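Local coordinates for protein P35 antigen (Borrelia burgdorferi, PDB 4ALY) that is an outer surface lipoprotein of the Lyme disease spirochaete, needed for the bacterium to establish infection through a tick bite, at residues S94-P99 / L139-G144; G104-I109 / H122-E127; K167-N172 / E218-D223. All blocks are in the same frame, centred on the assembly; numbering follows the deposited sequence.

Contact 1: S94-P99 / L139-G144; sequences SSRGEP and LNFNEG. With SO4 (sulfate ion), chain D.
Beside Phe141, whose ring packs against Arg96, Asn142 OD1 is gripped by two backbone N-H groups, those of Gly144 and Lys145. The first bond is weak and bent, with Gly144 N 2.8 Å from Asn142 OD1; the pair makes Asn142 the N-cap of helix 143-157. Just before it a Schellman motif with Asn140 at C-prime ends helix 129-137, so 139-144 is a tight helix-to-helix link. Phe141, buried, projects from this link toward 94-99. Arg96 CD sits over one ring face in a CH-pi contact, 3.7 Å from the ring centroid and 25° off its normal. The Arg96 chain is extended from CG to NE and slides past the ring, its guanidinium turned 32° from the ring plane; NE is held by a salt bridge to Asp93. The ring edge faces oxygens lying in its plane, Glu143 OE2 and Gly97 O. Gly97, with positive phi, is the first residue past the helix to leave helical backbone angles. Glu98 pairs with Arg132 in a salt bridge and hydrogen-bonds Tyr136. On the Asn140 side a sulfate, probably from the crystallisation liquor, accepts a weak hydrogen bond, with Asn140 ND2 3.0 Å from sulfate O3.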
loop_
_atom_site.group_PDB
_atom_site.type_symbol
_atom_site.label_atom_id
_atom_site.label_comp_id
_atom_site.label_asym_id
_atom_site.label_seq_id
_atom_site.Cartn_x
_atom_site.Cartn_y
_atom_site.Cartn_z
ATOM N N SER A 94 7.658 4.231 -11.211
ATOM C CA SER A 94 6.975 5.320 -11.807
ATOM C C SER A 94 7.312 5.447 -13.277
ATOM O O SER A 94 6.516 5.987 -14.061
ATOM C CB SER A 94 7.376 6.573 -11.081
ATOM O OG SER A 94 6.973 7.630 -11.822
ATOM N N SER A 95 8.467 4.970 -13.703
ATOM C CA SER A 95 8.722 5.125 -15.108
ATOM C C SER A 95 8.229 3.911 -15.924
ATOM O O SER A 95 8.260 3.934 -17.147
ATOM C CB SER A 95 10.191 5.456 -15.337
ATOM O OG SER A 95 10.896 4.248 -15.261
ATOM N N ARG A 96 7.695 2.884 -15.247
ATOM C CA ARG A 96 7.040 1.759 -15.912
ATOM C C ARG A 96 5.747 2.062 -16.641
ATOM O O ARG A 96 5.417 1.358 -17.607
ATOM C CB ARG A 96 6.874 0.571 -14.959
ATOM C CG ARG A 96 8.211 0.002 -14.461
ATOM C CD ARG A 96 7.974 -1.019 -13.361
ATOM N NE ARG A 96 9.192 -1.457 -12.662
ATOM C CZ ARG A 96 10.147 -2.261 -13.159
ATOM N NH1 ARG A 96 10.093 -2.748 -14.395
ATOM N NH2 ARG A 96 11.176 -2.582 -12.412
ATOM N N GLY A 97 5.073 3.165 -16.268
ATOM C CA GLY A 97 3.764 3.554 -16.828
ATOM C C GLY A 97 2.781 2.440 -16.567
ATOM O O GLY A 97 2.919 1.709 -15.611
ATOM N N GLU A 98 1.894 2.191 -17.511
ATOM C CA GLU A 98 0.850 1.193 -17.318
ATOM C C GLU A 98 0.188 1.220 -18.652
ATOM O O GLU A 98 0.317 2.216 -19.367
ATOM C CB GLU A 98 -0.152 1.654 -16.189
ATOM C CG GLU A 98 -1.032 2.876 -16.526
ATOM C CD GLU A 98 -1.652 3.577 -15.295
ATOM O OE1 GLU A 98 -2.323 2.943 -14.415
ATOM O OE2 GLU A 98 -1.473 4.801 -15.216
ATOM N N PRO A 99 -0.572 0.192 -18.977
ATOM C CA PRO A 99 -1.373 0.094 -20.180
ATOM C C PRO A 99 -2.588 1.028 -20.092
ATOM O O PRO A 99 -2.870 1.510 -18.998
ATOM C CB PRO A 99 -1.925 -1.313 -20.073
ATOM C CG PRO A 99 -0.999 -2.006 -19.155
ATOM C CD PRO A 99 -0.823 -0.972 -18.123
ATOM N N LEU A 139 2.140 -3.931 -4.467
ATOM C CA LEU A 139 2.124 -5.355 -4.809
ATOM C C LEU A 139 3.486 -5.632 -5.516
ATOM O O LEU A 139 3.564 -6.475 -6.440
ATOM C CB LEU A 139 0.889 -5.649 -5.732
ATOM C CG LEU A 139 -0.505 -5.695 -5.081
ATOM C CD1 LEU A 139 -1.769 -5.462 -5.978
ATOM C CD2 LEU A 139 -0.598 -6.986 -4.283
ATOM N N ASN A 140 4.514 -4.849 -5.145
ATOM C CA ASN A 140 5.866 -5.039 -5.730
ATOM C C ASN A 140 5.964 -4.902 -7.254
ATOM O O ASN A 140 6.877 -5.395 -7.873
ATOM C CB ASN A 140 6.466 -6.401 -5.278
ATOM C CG ASN A 140 6.799 -6.433 -3.783
ATOM O OD1 ASN A 140 6.893 -5.415 -3.127
ATOM N ND2 ASN A 140 6.962 -7.597 -3.259
ATOM N N PHE A 141 4.979 -4.264 -7.855
ATOM C CA PHE A 141 4.931 -4.046 -9.314
ATOM C C PHE A 141 5.071 -5.368 -10.053
ATOM O O PHE A 141 5.659 -5.489 -11.115
ATOM C CB PHE A 141 5.925 -2.967 -9.837
ATOM C CG PHE A 141 5.283 -2.028 -10.823
ATOM C CD1 PHE A 141 5.095 -2.415 -12.133
ATOM C CD2 PHE A 141 4.777 -0.757 -10.401
ATOM C CE1 PHE A 141 4.462 -1.570 -13.025
ATOM C CE2 PHE A 141 4.133 0.064 -11.287
ATOM C CZ PHE A 141 3.996 -0.324 -12.604
ATOM N N ASN A 142 4.454 -6.380 -9.487
ATOM C CA ASN A 142 4.418 -7.619 -10.154
ATOM C C ASN A 142 3.228 -7.601 -11.018
ATOM O O ASN A 142 2.118 -7.945 -10.561
ATOM C CB ASN A 142 4.227 -8.710 -9.154
ATOM C CG ASN A 142 4.174 -10.040 -9.808
ATOM O OD1 ASN A 142 3.546 -10.232 -10.869
ATOM N ND2 ASN A 142 4.821 -10.968 -9.199
ATOM N N GLU A 143 3.443 -7.255 -12.280
ATOM C CA GLU A 143 2.311 -7.006 -13.164
ATOM C C GLU A 143 1.397 -8.222 -13.298
ATOM O O GLU A 143 0.226 -8.069 -13.640
ATOM C CB GLU A 143 2.811 -6.494 -14.500
ATOM C CG GLU A 143 3.685 -5.240 -14.343
ATOM C CD GLU A 143 4.305 -4.773 -15.646
ATOM O OE1 GLU A 143 3.997 -5.322 -16.721
ATOM O OE2 GLU A 143 5.136 -3.856 -15.609
ATOM N N GLY A 144 1.935 -9.429 -13.050
ATOM C CA GLY A 144 1.125 -10.629 -13.240
ATOM C C GLY A 144 0.077 -10.814 -12.137
ATOM O O GLY A 144 -1.076 -11.151 -12.385
HETATM S S SO4 D . 7.698 -10.299 -6.100
HETATM O O1 SO4 D . 7.633 -9.695 -7.455
HETATM O O2 SO4 D . 6.329 -10.593 -5.569
HETATM O O3 SO4 D . 8.421 -9.369 -5.202
HETATM O O4 SO4 D . 8.494 -11.543 -6.189
#

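Contact 2: G104-I109 / H122-E127; sequences GMRAEI and HFDSHE
Arg106 and Asp124 form a surface salt bridge between helix 106-110 and a type I beta turn from His122 to Ser125. The ionic part runs to a single oxygen. Arg106 NE lies 3.2 Å from Asp124 OD2, at an N-H...O angle of 142°, and uses the anti lone pair of OD2, the one directed away from the other carboxylate oxygen. OD2 is tilted 23° out of the guanidinium plane. Arg106 NH2 adds a weak second bond to the same Asp124 OD2, at 3.4 Å. Because the carboxylate stands almost perpendicular to the guanidinium, at 89°, the two groups do not meet in the side-by-side, two-oxygen fashion. Arg106 reaches this position with CG anti to its backbone N and a bend at chi3; its NH1 is bonded to Asn100 O, which helps fix the rotation of the guanidinium.

Among backbone bonds, Ser125 N to His122 O, 3.0 Å, closes the beta turn. Gln102 NE2 binds the carbonyl of Asp124. Apolar packing surrounds the bridge: Phe123 meets Phe110 edge-to-face, and Ile109 packs on Val166 of helix 163-189 and on Leu153 of helix 143-157. The aliphatic part of the bridge also touches: Arg106 CG is 4.0 Å from Asp124 CB.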
loop_
_atom_site.group_PDB
_atom_site.type_symbol
_atom_site.label_atom_id
_atom_site.label_comp_id
_atom_site.label_asym_id
_atom_site.label_seq_id
_atom_site.Cartn_x
_atom_site.Cartn_y
_atom_site.Cartn_z
ATOM N N GLY A 104 -5.783 -4.168 -16.683
ATOM C CA GLY A 104 -7.056 -4.909 -16.742
ATOM C C GLY A 104 -8.078 -4.328 -15.761
ATOM O O GLY A 104 -9.261 -4.650 -15.819
ATOM N N MET A 105 -7.634 -3.440 -14.882
ATOM C CA MET A 105 -8.461 -3.006 -13.811
ATOM C C MET A 105 -9.355 -1.808 -14.136
ATOM O O MET A 105 -10.247 -1.459 -13.381
ATOM C CB MET A 105 -7.584 -2.697 -12.611
ATOM C CG MET A 105 -7.140 -3.949 -11.901
ATOM S SD MET A 105 -5.945 -3.588 -10.573
ATOM C CE MET A 105 -7.191 -3.624 -9.336
ATOM N N ARG A 106 -9.117 -1.167 -15.247
ATOM C CA ARG A 106 -9.819 0.065 -15.465
ATOM C C ARG A 106 -11.320 -0.106 -15.794
ATOM O O ARG A 106 -12.124 0.645 -15.246
ATOM C CB ARG A 106 -9.142 0.846 -16.555
ATOM C CG ARG A 106 -10.063 1.881 -17.131
ATOM C CD ARG A 106 -9.439 2.423 -18.396
ATOM N NE ARG A 106 -9.587 3.850 -18.443
ATOM C CZ ARG A 106 -8.655 4.688 -18.885
ATOM N NH1 ARG A 106 -7.468 4.255 -19.370
ATOM N NH2 ARG A 106 -8.929 5.986 -18.810
ATOM N N ALA A 107 -11.698 -1.071 -16.643
ATOM C CA ALA A 107 -13.106 -1.131 -17.136
ATOM C C ALA A 107 -14.118 -1.332 -16.019
ATOM O O ALA A 107 -15.187 -0.768 -16.106
ATOM C CB ALA A 107 -13.292 -2.231 -18.217
ATOM N N GLU A 108 -13.782 -2.148 -14.984
ATOM C CA GLU A 108 -14.736 -2.534 -13.923
ATOM C C GLU A 108 -14.425 -2.060 -12.551
ATOM O O GLU A 108 -15.270 -2.243 -11.629
ATOM C CB GLU A 108 -14.836 -4.037 -13.743
ATOM C CG GLU A 108 -14.825 -4.864 -15.001
ATOM C CD GLU A 108 -16.058 -4.697 -15.815
ATOM O OE1 GLU A 108 -16.941 -3.866 -15.438
ATOM O OE2 GLU A 108 -16.139 -5.408 -16.836
ATOM N N ILE A 109 -13.216 -1.539 -12.342
ATOM C CA ILE A 109 -12.852 -1.059 -11.017
ATOM C C ILE A 109 -12.522 0.405 -11.128
ATOM O O ILE A 109 -13.321 1.256 -10.703
ATOM C CB ILE A 109 -11.684 -1.886 -10.424
ATOM C CG1 ILE A 109 -11.910 -3.370 -10.672
ATOM C CG2 ILE A 109 -11.457 -1.585 -8.925
ATOM C CD1 ILE A 109 -10.802 -4.293 -10.178
ATOM N N HIS A 122 -13.423 9.510 -11.217
ATOM C CA HIS A 122 -13.058 8.152 -10.787
ATOM C C HIS A 122 -11.549 7.946 -10.790
ATOM O O HIS A 122 -10.794 8.720 -11.369
ATOM C CB HIS A 122 -13.704 7.167 -11.726
ATOM C CG HIS A 122 -15.212 7.226 -11.726
ATOM N ND1 HIS A 122 -15.924 7.676 -12.780
ATOM C CD2 HIS A 122 -16.140 6.875 -10.747
ATOM C CE1 HIS A 122 -17.240 7.600 -12.499
ATOM N NE2 HIS A 122 -17.370 7.145 -11.246
ATOM N N PHE A 123 -11.114 6.876 -10.158
ATOM C CA PHE A 123 -9.688 6.567 -9.939
ATOM C C PHE A 123 -8.914 6.232 -11.224
ATOM O O PHE A 123 -7.681 6.254 -11.256
ATOM C CB PHE A 123 -9.676 5.426 -8.938
ATOM C CG PHE A 123 -8.355 5.174 -8.279
ATOM C CD1 PHE A 123 -7.766 6.112 -7.505
ATOM C CD2 PHE A 123 -7.748 3.944 -8.410
ATOM C CE1 PHE A 123 -6.529 5.831 -6.900
ATOM C CE2 PHE A 123 -6.560 3.672 -7.816
ATOM C CZ PHE A 123 -5.959 4.596 -7.034
ATOM N N ASP A 124 -9.647 5.988 -12.306
ATOM C CA ASP A 124 -9.002 5.807 -13.583
ATOM C C ASP A 124 -8.505 7.118 -14.182
ATOM O O ASP A 124 -7.782 7.085 -15.174
ATOM C CB ASP A 124 -9.883 5.021 -14.583
ATOM C CG ASP A 124 -11.018 5.877 -15.230
ATOM O OD1 ASP A 124 -11.598 6.771 -14.589
ATOM O OD2 ASP A 124 -11.352 5.595 -16.387
ATOM N N SER A 125 -8.841 8.263 -13.602
ATOM C CA SER A 125 -8.490 9.509 -14.295
ATOM C C SER A 125 -6.941 9.868 -14.273
ATOM O O SER A 125 -6.243 9.466 -13.353
ATOM C CB SER A 125 -9.321 10.673 -13.722
ATOM O OG SER A 125 -8.530 11.891 -13.848
ATOM N N HIS A 126 -6.447 10.675 -15.219
ATOM C CA HIS A 126 -5.038 11.161 -15.184
ATOM C C HIS A 126 -4.700 11.774 -13.824
ATOM O O HIS A 126 -3.557 11.882 -13.422
ATOM C CB HIS A 126 -4.786 12.146 -16.319
ATOM C CG HIS A 126 -3.332 12.596 -16.447
ATOM N ND1 HIS A 126 -2.830 13.701 -15.801
ATOM C CD2 HIS A 126 -2.260 12.059 -17.191
ATOM C CE1 HIS A 126 -1.523 13.846 -16.112
ATOM N NE2 HIS A 126 -1.172 12.838 -16.955
ATOM N N GLU A 127 -5.710 12.134 -13.052
ATOM C CA GLU A 127 -5.444 12.830 -11.819
ATOM C C GLU A 127 -4.938 11.871 -10.749
ATOM O O GLU A 127 -4.394 12.298 -9.770
ATOM C CB GLU A 127 -6.725 13.571 -11.371
ATOM C CG GLU A 127 -6.640 14.178 -9.985
ATOM C CD GLU A 127 -7.918 14.833 -9.447
ATOM O OE1 GLU A 127 -8.840 15.186 -10.227
ATOM O OE2 GLU A 127 -8.005 15.031 -8.197
#

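Contact 3: K167-N172 / E218-D223; sequences KETLIN and EKWLKD
Trp220 of helix 200-233 reaches across to Thr169 and Leu170 of helix 163-189, a buried helix-helix contact carried by one large indole. Its CB points toward 167-172, and CG, anti to the backbone N (chi1 166°), carries the ring outward from its own helix. On the pyrrole side, NE1 is satisfied by Ser138 OG, which helps set the rotation of the indole. The six-membered ring does the touching. CZ3 is 3.5 Å from Thr169 CG2, and the methyl lies at the ring edge, in its plane. The backbone oxygen Thr169 O approaches obliquely and lies 3.4 Å from both CZ3 and CH2 of Trp220. CH2, at the far end, also meets Leu170 CD2 at 4.1 Å, again at the edge. Thr169 CG2 is anti to the backbone N, while OG1 is bonded to Leu165 O, one turn earlier in the same helix. The indole lies between the two backbones, whose Thr169 and Trp220 CA atoms are 9.5 Å apart. A salt bridge from Asp223 to Arg173 joins these two helices again, while Phe257 of helix 254-275 packs on Thr169.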
loop_
_atom_site.group_PDB
_atom_site.type_symbol
_atom_site.label_atom_id
_atom_site.label_comp_id
_atom_site.label_asym_id
_atom_site.label_seq_id
_atom_site.Cartn_x
_atom_site.Cartn_y
_atom_site.Cartn_z
ATOM N N LYS A 167 -12.790 -1.208 -3.334
ATOM C CA LYS A 167 -12.186 0.084 -3.114
ATOM C C LYS A 167 -11.441 0.090 -1.747
ATOM O O LYS A 167 -10.215 0.270 -1.709
ATOM C CB LYS A 167 -13.300 1.147 -3.220
ATOM C CG LYS A 167 -12.845 2.569 -3.094
ATOM C CD LYS A 167 -12.842 2.984 -1.638
ATOM C CE LYS A 167 -12.227 4.376 -1.502
ATOM N NZ LYS A 167 -11.706 4.510 -0.109
ATOM N N GLU A 168 -12.159 -0.178 -0.647
ATOM C CA GLU A 168 -11.585 -0.137 0.718
ATOM C C GLU A 168 -10.263 -0.968 0.684
ATOM O O GLU A 168 -9.172 -0.493 1.046
ATOM C CB GLU A 168 -12.615 -0.790 1.677
ATOM C CG GLU A 168 -12.928 -0.271 3.093
ATOM C CD GLU A 168 -14.370 -0.663 3.563
ATOM O OE1 GLU A 168 -15.367 -0.069 3.026
ATOM O OE2 GLU A 168 -14.555 -1.565 4.464
ATOM N N THR A 169 -10.365 -2.199 0.216
ATOM C CA THR A 169 -9.229 -3.107 0.151
ATOM C C THR A 169 -8.021 -2.520 -0.621
ATOM O O THR A 169 -6.901 -2.591 -0.156
ATOM C CB THR A 169 -9.694 -4.405 -0.506
ATOM O OG1 THR A 169 -10.785 -4.963 0.268
ATOM C CG2 THR A 169 -8.565 -5.360 -0.668
ATOM N N LEU A 170 -8.278 -1.887 -1.768
ATOM C CA LEU A 170 -7.214 -1.475 -2.638
ATOM C C LEU A 170 -6.625 -0.162 -2.127
ATOM O O LEU A 170 -5.413 0.083 -2.162
ATOM C CB LEU A 170 -7.746 -1.343 -4.085
ATOM C CG LEU A 170 -7.990 -2.610 -4.932
ATOM C CD1 LEU A 170 -8.482 -2.233 -6.345
ATOM C CD2 LEU A 170 -6.732 -3.475 -5.035
ATOM N N ILE A 171 -7.498 0.689 -1.638
ATOM C CA ILE A 171 -7.081 2.023 -1.299
ATOM C C ILE A 171 -6.696 2.181 0.170
ATOM O O ILE A 171 -5.638 2.710 0.485
ATOM C CB ILE A 171 -8.178 3.003 -1.731
ATOM C CG1 ILE A 171 -8.248 2.900 -3.275
ATOM C CG2 ILE A 171 -7.893 4.409 -1.153
ATOM C CD1 ILE A 171 -9.193 3.871 -3.930
ATOM N N ASN A 172 -7.538 1.695 1.054
ATOM C CA ASN A 172 -7.345 1.945 2.469
ATOM C C ASN A 172 -6.388 0.937 3.027
ATOM O O ASN A 172 -5.730 1.253 4.025
ATOM C CB ASN A 172 -8.668 1.860 3.203
ATOM C CG ASN A 172 -9.659 2.933 2.750
ATOM O OD1 ASN A 172 -9.997 3.762 3.536
ATOM N ND2 ASN A 172 -10.079 2.933 1.488
ATOM N N GLU A 218 3.766 -7.044 3.848
ATOM C CA GLU A 218 3.971 -8.485 3.632
ATOM C C GLU A 218 2.681 -9.253 3.814
ATOM O O GLU A 218 2.442 -10.231 3.145
ATOM C CB GLU A 218 5.025 -9.028 4.599
ATOM C CG GLU A 218 5.588 -10.343 4.162
ATOM C CD GLU A 218 6.330 -10.189 2.860
ATOM O OE1 GLU A 218 7.080 -9.168 2.745
ATOM O OE2 GLU A 218 6.129 -11.066 1.966
ATOM N N LYS A 219 1.828 -8.797 4.716
ATOM C CA LYS A 219 0.610 -9.518 4.955
ATOM C C LYS A 219 -0.405 -9.173 3.849
ATOM O O LYS A 219 -1.224 -10.001 3.475
ATOM C CB LYS A 219 0.081 -9.187 6.349
ATOM C CG LYS A 219 -0.979 -10.169 6.778
ATOM C CD LYS A 219 -1.859 -9.564 7.838
ATOM C CE LYS A 219 -2.945 -10.570 8.236
ATOM N NZ LYS A 219 -3.866 -9.867 9.166
ATOM N N TRP A 220 -0.324 -7.954 3.317
ATOM C CA TRP A 220 -1.084 -7.538 2.115
ATOM C C TRP A 220 -0.648 -8.358 0.934
ATOM O O TRP A 220 -1.467 -8.803 0.139
ATOM C CB TRP A 220 -0.891 -6.046 1.879
ATOM C CG TRP A 220 -1.297 -5.482 0.539
ATOM C CD1 TRP A 220 -0.476 -4.916 -0.410
ATOM C CD2 TRP A 220 -2.662 -5.364 -0.026
ATOM N NE1 TRP A 220 -1.208 -4.459 -1.483
ATOM C CE2 TRP A 220 -2.515 -4.731 -1.322
ATOM C CE3 TRP A 220 -3.954 -5.718 0.415
ATOM C CZ2 TRP A 220 -3.622 -4.449 -2.139
ATOM C CZ3 TRP A 220 -5.067 -5.435 -0.415
ATOM C CH2 TRP A 220 -4.902 -4.839 -1.664
ATOM N N LEU A 221 0.646 -8.622 0.835
ATOM C CA LEU A 221 1.144 -9.442 -0.280
ATOM C C LEU A 221 0.677 -10.858 -0.108
ATOM O O LEU A 221 0.272 -11.505 -1.087
ATOM C CB LEU A 221 2.680 -9.394 -0.402
ATOM C CG LEU A 221 3.360 -8.063 -0.850
ATOM C CD1 LEU A 221 4.850 -8.017 -0.488
ATOM C CD2 LEU A 221 3.154 -7.887 -2.345
ATOM N N LYS A 222 0.747 -11.350 1.127
ATOM C CA LYS A 222 0.261 -12.710 1.442
ATOM C C LYS A 222 -1.282 -12.921 1.252
ATOM O O LYS A 222 -1.755 -13.958 0.696
ATOM C CB LYS A 222 0.747 -13.111 2.844
ATOM C CG LYS A 222 0.317 -14.513 3.293
ATOM C CD LYS A 222 -0.856 -14.479 4.280
ATOM C CE LYS A 222 -0.506 -15.239 5.576
ATOM N NZ LYS A 222 -0.739 -16.714 5.499
ATOM N N ASP A 223 -2.078 -11.970 1.719
ATOM C CA ASP A 223 -3.542 -12.165 1.566
ATOM C C ASP A 223 -3.934 -12.123 0.088
ATOM O O ASP A 223 -4.903 -12.752 -0.300
ATOM C CB ASP A 223 -4.394 -11.166 2.384
ATOM C CG ASP A 223 -4.270 -11.357 3.908
ATOM O OD1 ASP A 223 -3.955 -12.469 4.357
ATOM O OD2 ASP A 223 -4.473 -10.375 4.655
#

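Overall arrangement
The three contacts lie in one all-helical chain. Contact 2 is nested within the loop that contact 1 closes; their centres are 15 Å apart and their nearest atoms about 5 Å, without touching. Contact 3 follows both along the chain and meets each of them. Leu139 CD2 of contact 1 is 3.8 Å from Trp220 NE1, and Asn140 ND2 is 3.5 Å from Leu221 CD1. From contact 2, Met105 CE is 3.5 Å from Leu170 CD1. Leu170 and Trp220 thus connect the more peripheral contacts 1 and 2 to the interior, where the centre of contact 3 lies about 7 Å from the chain centre. The sulfate belongs to contact 1, by Asn140.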